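Local coordinates for protein pectinesterase inhibitor (Actinidia chinensis, PDB 1XG2) that inhibits pectin methylesterase by binding it as a four-helix-bundle protein, and may take part in regulating fruit ripening, at residues Ser48-Ser53 and Asp81-Leu86; Gly113-Ser118 and Gln131-Leu136. All blocks are in the same frame, centred on the assembly; numbering follows the deposited sequence.

Contact 1. Residues Ser48-Ser53 and Asp81-Leu86; sequences SAKQTS and DAIDSL
I83 reaches from its helix onto the flank of 48-53, and nearly everything the two segments share is touched by this one side chain. Its CG1 rests against the methyl of A49, with I83 CG1 3.7 Å from A49 CB. The terminal methyl goes further in, I83 CD1 lying 3.9 Å from K50 CA and 4.2 Å from S53 CB, between A49 and K50 on one turn and S53 on the next. With CG1 anti to the carbonyl carbon (chi1 -71°), the longer branch is sent into that notch, while the CG2 branch stays nearer its own helix and meets the lysine. K50 runs extended beyond CG and crosses the isoleucine at about a right angle, so that its methylenes close over the outer side: K50 CG is 4.0 Å from I83 CD1, and K50 CE is 4.1 Å from I83 CG2. The side-chain atoms that touch are all carbon, and I83 CD1 also comes 3.8 Å from the carbonyl oxygen A49 O.

The helix axes come within 9.4 Å and run antiparallel at 159°, with A49 and I83 nearest in register. On 81-86, D81 packs on V88 of the pectinesterase chain. This is the side-by-side packing of helices 34-60 and 66-95 in the four-helix bundle; A49 also touches L136 of helix 127-149, and A82 and L86 pack on A108 of helix 98-118.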
loop_
_atom_site.group_PDB
_atom_site.type_symbol
_atom_site.label_atom_id
_atom_site.label_comp_id
_atom_site.label_asym_id
_atom_site.label_seq_id
_atom_site.Cartn_x
_atom_site.Cartn_y
_atom_site.Cartn_z
ATOM N N SER B 48 19.373 -12.514 2.364
ATOM C CA SER B 48 19.661 -11.288 3.102
ATOM C C SER B 48 18.519 -10.963 4.061
ATOM O O SER B 48 18.753 -10.676 5.237
ATOM C CB SER B 48 19.885 -10.118 2.139
ATOM O OG SER B 48 20.217 -8.940 2.850
ATOM N N ALA B 49 17.284 -11.022 3.564
ATOM C CA ALA B 49 16.116 -10.772 4.406
ATOM C C ALA B 49 16.096 -11.736 5.587
ATOM O O ALA B 49 15.754 -11.348 6.691
ATOM C CB ALA B 49 14.812 -10.894 3.590
ATOM N N LYS B 50 16.472 -12.990 5.352
ATOM C CA LYS B 50 16.432 -14.008 6.402
ATOM C C LYS B 50 17.477 -13.712 7.472
ATOM O O LYS B 50 17.190 -13.797 8.671
ATOM C CB LYS B 50 16.627 -15.405 5.823
ATOM C CG LYS B 50 15.393 -15.941 5.116
ATOM C CD LYS B 50 15.627 -17.336 4.590
ATOM C CE LYS B 50 14.328 -18.001 4.150
ATOM N NZ LYS B 50 14.618 -19.162 3.260
ATOM N N GLN B 51 18.672 -13.317 7.049
ATOM C CA GLN B 51 19.717 -12.942 7.990
ATOM C C GLN B 51 19.298 -11.729 8.828
ATOM O O GLN B 51 19.547 -11.673 10.039
ATOM C CB GLN B 51 21.040 -12.654 7.270
ATOM C CG GLN B 51 22.112 -12.071 8.202
ATOM C CD GLN B 51 23.475 -11.894 7.530
ATOM O OE1 GLN B 51 24.198 -12.877 7.296
ATOM N NE2 GLN B 51 23.836 -10.637 7.240
ATOM N N THR B 52 18.662 -10.754 8.183
ATOM C CA THR B 52 18.273 -9.530 8.856
ATOM C C THR B 52 17.151 -9.779 9.858
ATOM O O THR B 52 17.121 -9.156 10.914
ATOM C CB THR B 52 17.908 -8.445 7.829
ATOM O OG1 THR B 52 19.078 -8.117 7.064
ATOM C CG2 THR B 52 17.534 -7.143 8.504
ATOM N N SER B 53 16.262 -10.716 9.545
ATOM C CA SER B 53 15.238 -11.146 10.490
ATOM C C SER B 53 15.893 -11.569 11.816
ATOM O O SER B 53 15.398 -11.254 12.902
ATOM C CB SER B 53 14.428 -12.304 9.894
ATOM O OG SER B 53 13.548 -12.853 10.858
ATOM N N ASP B 81 7.091 -10.619 6.049
ATOM C CA ASP B 81 6.303 -10.468 4.833
ATOM C C ASP B 81 7.213 -10.433 3.597
ATOM O O ASP B 81 6.904 -11.065 2.588
ATOM C CB ASP B 81 5.436 -9.205 4.910
ATOM C CG ASP B 81 4.280 -9.342 5.902
ATOM O OD1 ASP B 81 3.955 -10.490 6.287
ATOM O OD2 ASP B 81 3.646 -8.355 6.357
ATOM N N ALA B 82 8.336 -9.714 3.686
ATOM C CA ALA B 82 9.305 -9.654 2.588
ATOM C C ALA B 82 9.832 -11.038 2.215
ATOM O O ALA B 82 9.957 -11.364 1.025
ATOM C CB ALA B 82 10.457 -8.730 2.940
ATOM N N ILE B 83 10.136 -11.858 3.229
ATOM C CA ILE B 83 10.628 -13.218 2.995
ATOM C C ILE B 83 9.567 -14.036 2.259
ATOM O O ILE B 83 9.866 -14.725 1.281
ATOM C CB ILE B 83 11.037 -13.900 4.329
ATOM C CG1 ILE B 83 12.328 -13.253 4.851
ATOM C CG2 ILE B 83 11.179 -15.427 4.148
ATOM C CD1 ILE B 83 12.576 -13.439 6.346
ATOM N N ASP B 84 8.327 -13.916 2.717
ATOM C CA ASP B 84 7.205 -14.605 2.096
ATOM C C ASP B 84 7.018 -14.174 0.637
ATOM O O ASP B 84 6.791 -15.006 -0.247
ATOM C CB ASP B 84 5.908 -14.332 2.885
ATOM C CG ASP B 84 5.728 -15.253 4.071
ATOM O OD1 ASP B 84 6.488 -16.251 4.196
ATOM O OD2 ASP B 84 4.843 -15.028 4.933
ATOM N N SER B 85 7.122 -12.876 0.389
ATOM C CA SER B 85 6.903 -12.329 -0.936
ATOM C C SER B 85 8.002 -12.741 -1.900
ATOM O O SER B 85 7.728 -13.020 -3.063
ATOM C CB SER B 85 6.755 -10.798 -0.901
ATOM O OG SER B 85 5.493 -10.437 -0.355
ATOM N N LEU B 86 9.244 -12.796 -1.423
ATOM C CA LEU B 86 10.339 -13.234 -2.273
ATOM C C LEU B 86 10.220 -14.732 -2.594
ATOM O O LEU B 86 10.552 -15.168 -3.700
ATOM C CB LEU B 86 11.680 -12.915 -1.625
ATOM C CG LEU B 86 12.055 -11.425 -1.619
ATOM C CD1 LEU B 86 13.246 -11.164 -0.741
ATOM C CD2 LEU B 86 12.305 -10.870 -3.022
#

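Contact 2. Residues Gly113-Ser118 and Gln131-Leu136; sequences GTCEDS and QADLKL
E116 and D133 meet carboxylate to carboxylate, E116 OE1 lying 2.6 Å from D133 OD2. So short a separation suggests that one of the acids holds a proton and shares it with the other. The two groups are far from coplanar, their planes being turned 78° against each other. E116 bends at chi2 (-68°), which folds its chain over the aspartate: E116 CG sits 3.5 Å from D133 OD2, and E116 OE1 comes within 3.3 Å of D133 CB.

D133 points toward 113-118 and also meets C115. The cysteine sulfur, C115 SG, lies 3.4 Å from D133 OD2, and C115 SG is 3.7 Å from D133 OD1, so the aspartate's end is set against both the cysteine and the glutamate. With SG anti to the backbone N (chi1 -178°), C115 lays its sulfur alongside the D133 carboxylate, and a disulfide ties that sulfur to C75.

Each acid has a further polar partner that helps fix its rotation. D133 OD1 and Y79 OH are hydrogen-bonded, while D133 OD2 faces the glutamate oxygen, probably with a proton between them; E116 OE2 is bonded to ND1 of H130, just before 131-136. I125, in the connection between the two helices, packs on both acids. D117 makes a salt bridge to K224 of the pectinesterase chain. Within the four-helix bundle the pair joins the last turns of helix 98-118 to helix 127-149, with helix 66-95 alongside through Y79 and the disulfide, and L136 touching A49 of helix 34-60.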
loop_
_atom_site.group_PDB
_atom_site.type_symbol
_atom_site.label_atom_id
_atom_site.label_comp_id
_atom_site.label_asym_id
_atom_site.label_seq_id
_atom_site.Cartn_x
_atom_site.Cartn_y
_atom_site.Cartn_z
ATOM N N GLY B 113 12.043 -0.647 3.615
ATOM C CA GLY B 113 11.723 0.768 3.635
ATOM C C GLY B 113 10.760 1.142 4.740
ATOM O O GLY B 113 10.829 2.243 5.297
ATOM N N THR B 114 9.859 0.226 5.065
ATOM C CA THR B 114 8.906 0.447 6.142
ATOM C C THR B 114 9.620 0.378 7.494
ATOM O O THR B 114 9.299 1.123 8.406
ATOM C CB THR B 114 7.794 -0.592 6.071
ATOM O OG1 THR B 114 7.088 -0.454 4.820
ATOM C CG2 THR B 114 6.751 -0.339 7.140
ATOM N N CYS B 115 10.597 -0.519 7.609
ATOM C CA CYS B 115 11.459 -0.542 8.791
ATOM C C CYS B 115 12.125 0.823 8.938
ATOM O O CYS B 115 12.043 1.443 10.001
ATOM C CB CYS B 115 12.490 -1.655 8.682
ATOM S SG CYS B 115 13.549 -1.786 10.139
ATOM N N GLU B 116 12.724 1.312 7.846
ATOM C CA GLU B 116 13.391 2.617 7.811
ATOM C C GLU B 116 12.465 3.756 8.222
ATOM O O GLU B 116 12.837 4.600 9.047
ATOM C CB GLU B 116 13.911 2.927 6.393
ATOM C CG GLU B 116 15.147 2.158 5.982
ATOM C CD GLU B 116 16.376 2.563 6.772
ATOM O OE1 GLU B 116 16.934 1.709 7.472
ATOM O OE2 GLU B 116 16.767 3.732 6.696
ATOM N N ASP B 117 11.272 3.784 7.636
ATOM C CA ASP B 117 10.277 4.810 7.948
ATOM C C ASP B 117 9.821 4.775 9.415
ATOM O O ASP B 117 9.402 5.798 9.939
ATOM C CB ASP B 117 9.023 4.645 7.111
ATOM C CG ASP B 117 9.241 4.890 5.625
ATOM O OD1 ASP B 117 10.199 5.566 5.212
ATOM O OD2 ASP B 117 8.451 4.419 4.800
ATOM N N SER B 118 9.885 3.610 10.057
ATOM C CA SER B 118 9.438 3.463 11.446
ATOM C C SER B 118 10.419 4.062 12.455
ATOM O O SER B 118 10.080 4.232 13.632
ATOM C CB SER B 118 9.228 1.984 11.784
ATOM O OG SER B 118 8.232 1.405 10.952
ATOM N N GLN B 131 21.943 -0.377 7.605
ATOM C CA GLN B 131 22.697 -0.944 6.486
ATOM C C GLN B 131 22.004 -2.163 5.894
ATOM O O GLN B 131 21.995 -2.342 4.667
ATOM C CB GLN B 131 24.137 -1.278 6.891
ATOM C CG GLN B 131 25.011 -0.036 7.120
ATOM C CD GLN B 131 25.199 0.803 5.865
ATOM O OE1 GLN B 131 25.697 0.310 4.851
ATOM N NE2 GLN B 131 24.789 2.062 5.926
ATOM N N ALA B 132 21.413 -2.985 6.755
ATOM C CA ALA B 132 20.722 -4.199 6.326
ATOM C C ALA B 132 19.468 -3.865 5.502
ATOM O O ALA B 132 19.188 -4.556 4.534
ATOM C CB ALA B 132 20.374 -5.081 7.548
ATOM N N ASP B 133 18.734 -2.808 5.881
ATOM C CA ASP B 133 17.588 -2.312 5.107
ATOM C C ASP B 133 18.024 -1.859 3.711
ATOM O O ASP B 133 17.411 -2.221 2.705
ATOM C CB ASP B 133 16.912 -1.110 5.797
ATOM C CG ASP B 133 16.185 -1.476 7.103
ATOM O OD1 ASP B 133 15.844 -2.660 7.317
ATOM O OD2 ASP B 133 15.902 -0.612 7.966
ATOM N N LEU B 134 19.088 -1.059 3.652
ATOM C CA LEU B 134 19.559 -0.529 2.373
ATOM C C LEU B 134 20.039 -1.654 1.485
ATOM O O LEU B 134 19.892 -1.592 0.249
ATOM C CB LEU B 134 20.685 0.496 2.543
ATOM C CG LEU B 134 20.337 1.831 3.190
ATOM C CD1 LEU B 134 21.564 2.739 3.151
ATOM C CD2 LEU B 134 19.148 2.492 2.514
ATOM N N LYS B 135 20.594 -2.690 2.105
ATOM C CA LYS B 135 21.054 -3.846 1.357
ATOM C C LYS B 135 19.880 -4.629 0.749
ATOM O O LYS B 135 19.934 -5.026 -0.400
ATOM C CB LYS B 135 21.898 -4.763 2.234
ATOM C CG LYS B 135 22.609 -5.840 1.455
ATOM C CD LYS B 135 23.245 -6.855 2.372
ATOM C CE LYS B 135 24.670 -7.236 1.949
ATOM N NZ LYS B 135 24.908 -8.696 2.247
ATOM N N LEU B 136 18.823 -4.850 1.518
ATOM C CA LEU B 136 17.681 -5.563 0.972
ATOM C C LEU B 136 17.094 -4.760 -0.172
ATOM O O LEU B 136 16.679 -5.326 -1.169
ATOM C CB LEU B 136 16.607 -5.790 2.024
ATOM C CG LEU B 136 15.409 -6.588 1.507
ATOM C CD1 LEU B 136 15.867 -7.912 0.934
ATOM C CD2 LEU B 136 14.383 -6.794 2.631
#

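Between them the two contacts draw on all four long helices of the bundle: contact 1 pairs 34-60 with 66-95, contact 2 pairs 98-118 with 127-149. Their centres are 12 Å apart, and they touch directly where T52 and S48 of the first pack on A132 and K135 of the second. Contact 1 is partly buried and made by carbon-to-carbon packing of side chains. Contact 2 is buried yet polar, placing carboxylates beside a disulfide. Y79 relates the two, packing on A49 and T52 while its hydroxyl serves D133. One segment of each, 81-86 and 113-118, also meets the bound pectinesterase.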